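Hypothetical protein (Ruminococcus gnavus, PDB 4GL6) is of unknown function but belongs to the DUF5037 family, its fold joining a mixed four-stranded sheet and an antiparallel sheet with several helices. Local coordinates at residues A96-I101 against S186-E191; Y180-K185 against D208-Q213; P214-I219 against K235-G240. One frame throughout, in Å; residues are numbered along the deposited sequence.

In the fold
Contact 1 opens where strand 99-104 leaves the short loop after helix 75-95, and closes 85 residues later on helix 184-194, so its loop takes in strands 140-147 and 175-182 of the mixed sheet. Contact 2 starts at 180-185, before contact 1 has closed, and ends at 208-213; the two loops therefore cross, sharing helix 184-194, and S186 touches both I209 and Q213. Contact 3 follows in series, joining strand 215-220 to helix 231-239. It meets contact 2 where Y181 N probably bonds to P214 O. Together the three fasten helices 184-194, 204-210 and 231-239 to strands 99-104, 175-182 and 215-220 of one sheet.

Contact 1 of 3, residues A96-I101 against S186-E191; sequences AENYYI and SFEKAE
Y99 and Y100 of strand 99-104, an outermost strand of the mixed four-stranded sheet, pass beside F187 and E191 of helix 184-194. This is helix-on-sheet packing near the N-terminal end of strand 99-104. The CA atoms of Y99 and F187 stand 8.0 Å apart, and those of Y100 and E191 close to 6.8 Å. No direct hydrogen bond joins the two segments.

The F187 ring fills the interval between them. With CG anti to the backbone N (chi1 173°), the ring reaches straight out from the helix, and its far end lies against the strand backbone, F187 CZ coming within 3.5 Å of Y99 N. Y100 N sits near the ring plane, at the edge, 3.9 Å from F187 CE1. The ring thus packs mainly on main-chain atoms, with the Y100 CB in looser apolar contact. Y99 has its side chain on the other side of the strand, where its hydroxyl bonds to E89 of helix 75-95; the Y100 hydroxyl bonds to K51 O.

N98, next to Y99 in the chain, crosses the F187 side chain nearly at right angles. Its amide is turned 84° from the ring plane, and N98 OD1 comes 3.8 Å from F187 CE2. E188 folds back toward the same corner through a bend at chi2 (-70°). Its carboxylate oxygen and the amide oxygen, both acceptors, do not bond directly: one water lies 2.9 Å from N98 OD1 and 3.0 Å from E188 OE2, with the E191 carboxylate also near it, so more acceptors surround it than it has protons to give.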
loop_
_atom_site.group_PDB
_atom_site.type_symbol
_atom_site.label_atom_id
_atom_site.label_comp_id
_atom_site.label_asym_id
_atom_site.label_seq_id
_atom_site.Cartn_x
_atom_site.Cartn_y
_atom_site.Cartn_z
ATOM N N ALA A 96 -2.146 17.533 7.717
ATOM C CA ALA A 96 -2.526 17.002 9.059
ATOM C C ALA A 96 -1.318 16.506 9.872
ATOM O O ALA A 96 -0.242 16.332 9.303
ATOM C CB ALA A 96 -3.542 15.882 8.911
ATOM N N GLU A 97 -1.496 16.305 11.186
ATOM C CA GLU A 97 -0.408 15.826 12.078
ATOM C C GLU A 97 -0.387 14.306 12.172
ATOM O O GLU A 97 0.676 13.706 12.040
ATOM C CB GLU A 97 -0.510 16.388 13.499
ATOM C CG GLU A 97 -0.485 17.905 13.604
ATOM C CD GLU A 97 -0.767 18.424 15.014
ATOM O OE1 GLU A 97 -0.535 17.694 16.003
ATOM O OE2 GLU A 97 -1.229 19.577 15.145
ATOM N N ASN A 98 -1.551 13.710 12.446
ATOM C CA ASN A 98 -1.723 12.245 12.537
ATOM C C ASN A 98 -2.411 11.692 11.305
ATOM O O ASN A 98 -3.449 12.204 10.877
ATOM C CB ASN A 98 -2.556 11.819 13.743
ATOM C CG ASN A 98 -1.735 11.607 14.964
ATOM O OD1 ASN A 98 -1.652 10.469 15.455
ATOM N ND2 ASN A 98 -1.053 12.662 15.427
ATOM N N TYR A 99 -1.851 10.610 10.777
ATOM C CA TYR A 99 -2.336 9.993 9.559
ATOM C C TYR A 99 -1.625 8.671 9.301
ATOM O O TYR A 99 -0.586 8.393 9.896
ATOM C CB TYR A 99 -2.085 10.922 8.340
ATOM C CG TYR A 99 -0.651 11.405 8.269
ATOM C CD1 TYR A 99 0.354 10.613 7.703
ATOM C CD2 TYR A 99 -0.284 12.628 8.811
ATOM C CE1 TYR A 99 1.680 11.039 7.666
ATOM C CE2 TYR A 99 1.044 13.069 8.766
ATOM C CZ TYR A 99 2.022 12.267 8.194
ATOM O OH TYR A 99 3.320 12.697 8.161
ATOM N N TYR A 100 -2.180 7.881 8.391
ATOM C CA TYR A 100 -1.558 6.645 7.958
ATOM C C TYR A 100 -1.707 6.597 6.438
ATOM O O TYR A 100 -2.839 6.662 5.927
ATOM C CB TYR A 100 -2.210 5.436 8.617
ATOM C CG TYR A 100 -1.428 4.160 8.378
ATOM C CD1 TYR A 100 -1.587 3.431 7.187
ATOM C CD2 TYR A 100 -0.539 3.670 9.335
ATOM C CE1 TYR A 100 -0.874 2.254 6.959
ATOM C CE2 TYR A 100 0.170 2.489 9.122
ATOM C CZ TYR A 100 -0.001 1.785 7.930
ATOM O OH TYR A 100 0.690 0.629 7.697
ATOM N N ILE A 101 -0.578 6.492 5.734
ATOM C CA ILE A 101 -0.562 6.432 4.283
ATOM C C ILE A 101 -0.223 5.001 3.908
ATOM O O ILE A 101 0.875 4.523 4.194
ATOM C CB ILE A 101 0.484 7.389 3.693
ATOM C CG1 ILE A 101 0.222 8.833 4.180
ATOM C CG2 ILE A 101 0.474 7.296 2.173
ATOM C CD1 ILE A 101 1.337 9.806 3.848
ATOM N N SER A 186 -11.978 7.040 15.950
ATOM C CA SER A 186 -11.977 6.118 14.799
ATOM C C SER A 186 -10.602 5.925 14.229
ATOM O O SER A 186 -10.220 4.799 13.913
ATOM C CB SER A 186 -12.888 6.588 13.662
ATOM O OG SER A 186 -14.185 6.126 13.907
ATOM N N PHE A 187 -9.890 7.038 14.061
ATOM C CA PHE A 187 -8.550 6.986 13.507
ATOM C C PHE A 187 -7.633 6.099 14.346
ATOM O O PHE A 187 -6.980 5.204 13.824
ATOM C CB PHE A 187 -7.927 8.381 13.360
ATOM C CG PHE A 187 -6.486 8.323 12.942
ATOM C CD1 PHE A 187 -6.147 8.128 11.604
ATOM C CD2 PHE A 187 -5.467 8.369 13.893
ATOM C CE1 PHE A 187 -4.816 8.013 11.225
ATOM C CE2 PHE A 187 -4.130 8.264 13.519
ATOM C CZ PHE A 187 -3.802 8.091 12.182
ATOM N N GLU A 188 -7.604 6.362 15.643
ATOM C CA GLU A 188 -6.731 5.628 16.576
ATOM C C GLU A 188 -6.949 4.117 16.579
ATOM O O GLU A 188 -5.990 3.366 16.726
ATOM C CB GLU A 188 -6.838 6.230 17.977
ATOM C CG GLU A 188 -6.206 7.639 18.079
ATOM C CD GLU A 188 -4.672 7.707 17.994
ATOM O OE1 GLU A 188 -3.969 6.786 18.466
ATOM O OE2 GLU A 188 -4.161 8.713 17.442
ATOM N N LYS A 189 -8.205 3.694 16.428
ATOM C CA LYS A 189 -8.547 2.271 16.306
ATOM C C LYS A 189 -8.097 1.745 14.952
ATOM O O LYS A 189 -7.563 0.628 14.860
ATOM C CB LYS A 189 -10.050 2.043 16.420
ATOM C CG LYS A 189 -10.665 2.347 17.778
ATOM C CD LYS A 189 -12.173 2.227 17.686
ATOM C CE LYS A 189 -12.821 2.727 18.937
ATOM N NZ LYS A 189 -14.294 2.795 18.741
ATOM N N ALA A 190 -8.347 2.544 13.906
ATOM C CA ALA A 190 -7.971 2.202 12.552
ATOM C C ALA A 190 -6.479 1.925 12.459
ATOM O O ALA A 190 -6.081 0.891 11.960
ATOM C CB ALA A 190 -8.364 3.317 11.604
ATOM N N GLU A 191 -5.682 2.849 12.979
ATOM C CA GLU A 191 -4.198 2.808 12.956
ATOM C C GLU A 191 -3.673 1.500 13.516
ATOM O O GLU A 191 -2.817 0.885 12.911
ATOM C CB GLU A 191 -3.649 3.998 13.767
ATOM C CG GLU A 191 -2.149 4.303 13.769
ATOM C CD GLU A 191 -1.785 5.341 14.842
ATOM O OE1 GLU A 191 -2.179 5.175 16.032
ATOM O OE2 GLU A 191 -1.113 6.342 14.507
HETATM O O HOH W 1 -1.306 7.993 17.000
#

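Contact 2 of 3, residues Y180-K185 against D208-Q213; sequences YYLDHK and DIIEGQ
The N-cap of helix 184-194 meets the turn after helix 204-210 here, D183 facing Q213. D183 caps a backbone N in the first turn of its helix. Q213 closes a type II beta turn begun at I210, with Q213 N bonded to I210 O and G212 at positive phi.

Q213 bends at chi2 (-78°), which swings its amide across to the cap. Q213 NE2 donates to D183 OD2 at 2.7 Å with an N-H...O angle of 159°, meeting that oxygen nearly along its C-O axis, though the oxygen lies somewhat out of the amide plane. The other end of the amide, Q213 OE1, accepts a weak bond from D183 N at 3.5 Å, so one side chain reaches both the backbone and the carboxylate of the cap residue. Nearer the backbone of Q213, L182 CD2 packs against Q213 CG at 3.5 Å and crosses the chain at about a right angle. Farther along, I210 points CD1 at the Y180 ring, 3.9 Å from Y180 CE2, and its CG2 touches L182.

With an alanine here in place of Q213, D183 OD2 would probably lose its amide donor, D183 N its weak acceptor and L182 CD2 its contact with the CG methylene. D183 OD2 also bonds to the S186 hydroxyl; these donors, together with the helix N terminus, would be expected to favour the charged carboxylate.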
loop_
_atom_site.group_PDB
_atom_site.type_symbol
_atom_site.label_atom_id
_atom_site.label_comp_id
_atom_site.label_asym_id
_atom_site.label_seq_id
_atom_site.Cartn_x
_atom_site.Cartn_y
_atom_site.Cartn_z
ATOM N N TYR A 180 -9.447 9.382 3.535
ATOM C CA TYR A 180 -10.489 9.241 4.562
ATOM C C TYR A 180 -10.211 10.252 5.662
ATOM O O TYR A 180 -9.086 10.291 6.173
ATOM C CB TYR A 180 -10.461 7.828 5.157
ATOM C CG TYR A 180 -10.969 6.738 4.245
ATOM C CD1 TYR A 180 -10.139 6.138 3.313
ATOM C CD2 TYR A 180 -12.287 6.259 4.356
ATOM C CE1 TYR A 180 -10.607 5.118 2.482
ATOM C CE2 TYR A 180 -12.763 5.241 3.530
ATOM C CZ TYR A 180 -11.910 4.678 2.590
ATOM O OH TYR A 180 -12.347 3.665 1.790
ATOM N N TYR A 181 -11.204 11.088 5.990
ATOM C CA TYR A 181 -11.111 12.081 7.081
ATOM C C TYR A 181 -11.872 11.517 8.293
ATOM O O TYR A 181 -13.060 11.784 8.497
ATOM C CB TYR A 181 -11.656 13.422 6.634
ATOM C CG TYR A 181 -10.844 14.041 5.510
ATOM C CD1 TYR A 181 -11.154 13.791 4.169
ATOM C CD2 TYR A 181 -9.764 14.871 5.781
ATOM C CE1 TYR A 181 -10.412 14.366 3.134
ATOM C CE2 TYR A 181 -9.009 15.447 4.754
ATOM C CZ TYR A 181 -9.346 15.202 3.427
ATOM O OH TYR A 181 -8.590 15.773 2.410
ATOM N N LEU A 182 -11.163 10.709 9.076
ATOM C CA LEU A 182 -11.721 10.014 10.232
ATOM C C LEU A 182 -11.722 10.870 11.495
ATOM O O LEU A 182 -10.851 11.718 11.686
ATOM C CB LEU A 182 -10.891 8.760 10.535
ATOM C CG LEU A 182 -10.680 7.726 9.436
ATOM C CD1 LEU A 182 -9.816 6.612 9.994
ATOM C CD2 LEU A 182 -12.012 7.161 8.971
ATOM N N ASP A 183 -12.698 10.623 12.363
ATOM C CA ASP A 183 -12.740 11.281 13.668
ATOM C C ASP A 183 -11.599 10.655 14.497
ATOM O O ASP A 183 -11.157 9.520 14.208
ATOM C CB ASP A 183 -14.127 11.162 14.333
ATOM C CG ASP A 183 -14.470 9.733 14.760
ATOM O OD1 ASP A 183 -14.076 9.300 15.886
ATOM O OD2 ASP A 183 -15.152 9.054 13.963
ATOM N N HIS A 184 -11.147 11.392 15.514
ATOM C CA HIS A 184 -10.008 10.984 16.362
ATOM C C HIS A 184 -10.060 9.561 16.877
ATOM O O HIS A 184 -9.154 8.769 16.600
ATOM C CB HIS A 184 -9.789 11.992 17.502
ATOM C CG HIS A 184 -8.577 11.693 18.360
ATOM N ND1 HIS A 184 -7.315 11.749 17.886
ATOM C CD2 HIS A 184 -8.478 11.327 19.709
ATOM C CE1 HIS A 184 -6.453 11.430 18.885
ATOM N NE2 HIS A 184 -7.172 11.178 19.996
ATOM N N LYS A 185 -11.127 9.209 17.590
ATOM C CA LYS A 185 -11.236 7.852 18.151
ATOM C C LYS A 185 -11.259 6.777 17.037
ATOM O O LYS A 185 -10.594 5.744 17.155
ATOM C CB LYS A 185 -12.398 7.760 19.155
ATOM C CG LYS A 185 -12.181 8.687 20.363
ATOM C CD LYS A 185 -13.140 8.473 21.532
ATOM C CE LYS A 185 -12.830 9.413 22.683
ATOM N NZ LYS A 185 -13.612 9.103 23.903
ATOM N N ASP A 208 -16.045 -1.693 9.421
ATOM C CA ASP A 208 -17.031 -1.118 10.335
ATOM C C ASP A 208 -16.589 0.242 10.914
ATOM O O ASP A 208 -17.442 1.118 11.113
ATOM C CB ASP A 208 -17.379 -2.072 11.504
ATOM C CG ASP A 208 -18.061 -3.385 11.053
ATOM O OD1 ASP A 208 -18.533 -3.501 9.895
ATOM O OD2 ASP A 208 -18.119 -4.317 11.892
ATOM N N ILE A 209 -15.292 0.419 11.196
ATOM C CA ILE A 209 -14.792 1.694 11.742
ATOM C C ILE A 209 -14.848 2.800 10.698
ATOM O O ILE A 209 -15.280 3.905 11.002
ATOM C CB ILE A 209 -13.347 1.593 12.242
ATOM C CG1 ILE A 209 -13.257 0.690 13.461
ATOM C CG2 ILE A 209 -12.808 2.976 12.602
ATOM C CD1 ILE A 209 -11.868 0.140 13.683
ATOM N N ILE A 210 -14.401 2.497 9.480
ATOM C CA ILE A 210 -14.369 3.502 8.416
ATOM C C ILE A 210 -15.698 3.740 7.695
ATOM O O ILE A 210 -15.792 4.736 6.980
ATOM C CB ILE A 210 -13.229 3.258 7.399
ATOM C CG1 ILE A 210 -13.571 2.140 6.402
ATOM C CG2 ILE A 210 -11.911 3.044 8.135
ATOM C CD1 ILE A 210 -12.459 1.806 5.423
ATOM N N GLU A 211 -16.696 2.851 7.847
ATOM C CA GLU A 211 -18.007 2.997 7.170
ATOM C C GLU A 211 -18.690 4.306 7.535
ATOM O O GLU A 211 -18.769 4.642 8.711
ATOM C CB GLU A 211 -18.977 1.861 7.552
ATOM C CG GLU A 211 -20.249 1.709 6.702
ATOM C CD GLU A 211 -20.152 0.620 5.619
ATOM O OE1 GLU A 211 -19.796 -0.543 5.937
ATOM O OE2 GLU A 211 -20.470 0.902 4.441
ATOM N N GLY A 212 -19.161 5.046 6.526
ATOM C CA GLY A 212 -19.870 6.307 6.733
ATOM C C GLY A 212 -18.993 7.524 6.925
ATOM O O GLY A 212 -19.469 8.638 6.747
ATOM N N GLN A 213 -17.724 7.332 7.290
ATOM C CA GLN A 213 -16.770 8.436 7.468
ATOM C C GLN A 213 -16.563 9.104 6.093
ATOM O O GLN A 213 -16.529 8.401 5.073
ATOM C CB GLN A 213 -15.423 7.913 8.002
ATOM C CG GLN A 213 -15.460 7.271 9.392
ATOM C CD GLN A 213 -15.511 8.245 10.553
ATOM O OE1 GLN A 213 -15.316 9.452 10.426
ATOM N NE2 GLN A 213 -15.729 7.700 11.714
#

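Contact 3 of 3, residues P214-I219 against K235-G240; sequences PYFGTI and KAAKQG
P214, just before strand 215-220, and F216 within it receive the last turn of helix 231-239, with the CA atoms of F216 and A237 5.5 Å apart. The contact is small and lies at the surface, and no hydrogen bond crosses it.

Along the helix, K235, whose CB points away from the strand, forms a salt bridge with E157. A236 contributes its carbonyl, which takes the G240 N at 2.9 Å and so carries helical bonding to the end of the segment. A237 does most of the touching. Its methyl points at the strand, with A237 CB 3.5 Å from Y215 O and 4.0 Å from F216 CD1. The methyl meets the F216 ring at its edge, near the ring plane; F216 has CG anti to its backbone N (chi1 173°), which carries the ring out beside the helix. The A237 carbonyl oxygen is met by the proline ring, P214 CB lying 3.5 Å away. K238 gives the same carbon a second carbonyl, K238 O, at 3.8 Å, while its side chain leaves the strand for salt bridges with E159 and D156. After Q239 the chain breaks out of the helix at G240, whose positive phi (99°) turns it past the proline; this end is poorly ordered.

Around the contact, F216 also makes an edge-to-face pair with F234 of the same helix, and Y215, on the other side of the strand, stacks on Y180. Strand 215-220 is an outermost strand of the mixed sheet, backbone-bonded to strand 175-182, with helix 231-239 packed over the face that bears F216 and Y181.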
loop_
_atom_site.group_PDB
_atom_site.type_symbol
_atom_site.label_atom_id
_atom_site.label_comp_id
_atom_site.label_asym_id
_atom_site.label_seq_id
_atom_site.Cartn_x
_atom_site.Cartn_y
_atom_site.Cartn_z
ATOM N N PRO A 214 -16.417 10.442 6.066
ATOM C CA PRO A 214 -16.238 11.122 4.788
ATOM C C PRO A 214 -14.911 10.787 4.136
ATOM O O PRO A 214 -13.884 10.742 4.821
ATOM C CB PRO A 214 -16.282 12.606 5.167
ATOM C CG PRO A 214 -15.820 12.651 6.575
ATOM C CD PRO A 214 -16.315 11.380 7.203
ATOM N N TYR A 215 -14.947 10.525 2.828
ATOM C CA TYR A 215 -13.748 10.237 2.069
ATOM C C TYR A 215 -13.850 10.714 0.635
ATOM O O TYR A 215 -14.933 10.916 0.103
ATOM C CB TYR A 215 -13.411 8.744 2.115
ATOM C CG TYR A 215 -14.121 7.896 1.089
ATOM C CD1 TYR A 215 -15.464 7.589 1.222
ATOM C CD2 TYR A 215 -13.432 7.402 -0.027
ATOM C CE1 TYR A 215 -16.103 6.811 0.265
ATOM C CE2 TYR A 215 -14.051 6.631 -0.994
ATOM C CZ TYR A 215 -15.389 6.336 -0.841
ATOM O OH TYR A 215 -15.996 5.553 -1.786
ATOM N N PHE A 216 -12.686 10.893 0.031
ATOM C CA PHE A 216 -12.557 11.336 -1.337
ATOM C C PHE A 216 -11.785 10.250 -2.072
ATOM O O PHE A 216 -10.690 9.902 -1.644
ATOM C CB PHE A 216 -11.804 12.663 -1.363
ATOM C CG PHE A 216 -11.458 13.155 -2.740
ATOM C CD1 PHE A 216 -12.453 13.582 -3.605
ATOM C CD2 PHE A 216 -10.127 13.245 -3.148
ATOM C CE1 PHE A 216 -12.136 14.072 -4.876
ATOM C CE2 PHE A 216 -9.799 13.739 -4.413
ATOM C CZ PHE A 216 -10.806 14.150 -5.282
ATOM N N GLY A 217 -12.369 9.750 -3.171
ATOM C CA GLY A 217 -11.795 8.705 -4.017
ATOM C C GLY A 217 -11.740 9.188 -5.446
ATOM O O GLY A 217 -12.769 9.581 -6.005
ATOM N N THR A 218 -10.550 9.192 -6.040
ATOM C CA THR A 218 -10.405 9.657 -7.425
ATOM C C THR A 218 -9.241 8.966 -8.100
ATOM O O THR A 218 -8.508 8.201 -7.468
ATOM C CB THR A 218 -10.239 11.211 -7.508
ATOM O OG1 THR A 218 -10.498 11.668 -8.845
ATOM C CG2 THR A 218 -8.853 11.670 -7.053
ATOM N N ILE A 219 -9.086 9.272 -9.381
ATOM C CA ILE A 219 -8.055 8.729 -10.222
ATOM C C ILE A 219 -7.507 9.824 -11.125
ATOM O O ILE A 219 -8.243 10.747 -11.528
ATOM C CB ILE A 219 -8.643 7.590 -11.094
ATOM C CG1 ILE A 219 -7.533 6.881 -11.895
ATOM C CG2 ILE A 219 -9.764 8.095 -12.014
ATOM C CD1 ILE A 219 -8.015 5.705 -12.716
ATOM N N LYS A 235 -14.254 19.218 -2.105
ATOM C CA LYS A 235 -14.836 19.967 -0.980
ATOM C C LYS A 235 -16.123 19.308 -0.452
ATOM O O LYS A 235 -16.263 19.128 0.756
ATOM C CB LYS A 235 -15.057 21.455 -1.320
ATOM C CG LYS A 235 -13.754 22.230 -1.438
ATOM C CD LYS A 235 -13.882 23.748 -1.340
ATOM C CE LYS A 235 -14.380 24.383 -2.624
ATOM N NZ LYS A 235 -14.249 25.865 -2.570
ATOM N N ALA A 236 -17.009 18.908 -1.364
ATOM C CA ALA A 236 -18.259 18.230 -1.014
ATOM C C ALA A 236 -17.984 16.881 -0.322
ATOM O O ALA A 236 -18.590 16.596 0.713
ATOM C CB ALA A 236 -19.153 18.046 -2.239
ATOM N N ALA A 237 -17.051 16.096 -0.870
ATOM C CA ALA A 237 -16.670 14.785 -0.302
ATOM C C ALA A 237 -16.089 14.898 1.112
ATOM O O ALA A 237 -16.430 14.098 1.993
ATOM C CB ALA A 237 -15.675 14.084 -1.204
ATOM N N LYS A 238 -15.247 15.914 1.306
ATOM C CA LYS A 238 -14.586 16.215 2.587
ATOM C C LYS A 238 -15.604 16.582 3.700
ATOM O O LYS A 238 -15.342 16.272 4.856
ATOM C CB LYS A 238 -13.505 17.303 2.368
ATOM C CG LYS A 238 -12.506 17.481 3.494
ATOM C CD LYS A 238 -11.439 18.544 3.189
ATOM C CE LYS A 238 -10.639 18.895 4.458
ATOM N NZ LYS A 238 -9.682 20.035 4.417
ATOM N N GLN A 239 -16.740 17.215 3.355
ATOM C CA GLN A 239 -17.881 17.410 4.307
ATOM C C GLN A 239 -18.709 16.113 4.429
ATOM O O GLN A 239 -19.109 15.765 5.519
ATOM C CB GLN A 239 -18.838 18.571 3.944
ATOM C CG GLN A 239 -18.494 19.902 4.601
ATOM C CD GLN A 239 -17.203 20.464 4.082
ATOM O OE1 GLN A 239 -17.134 20.919 2.945
ATOM N NE2 GLN A 239 -16.173 20.459 4.918
ATOM N N GLY A 240 -18.970 15.429 3.309
ATOM C CA GLY A 240 -19.750 14.180 3.263
ATOM C C GLY A 240 -21.186 14.471 2.835
ATOM O O GLY A 240 -22.069 14.533 3.694
#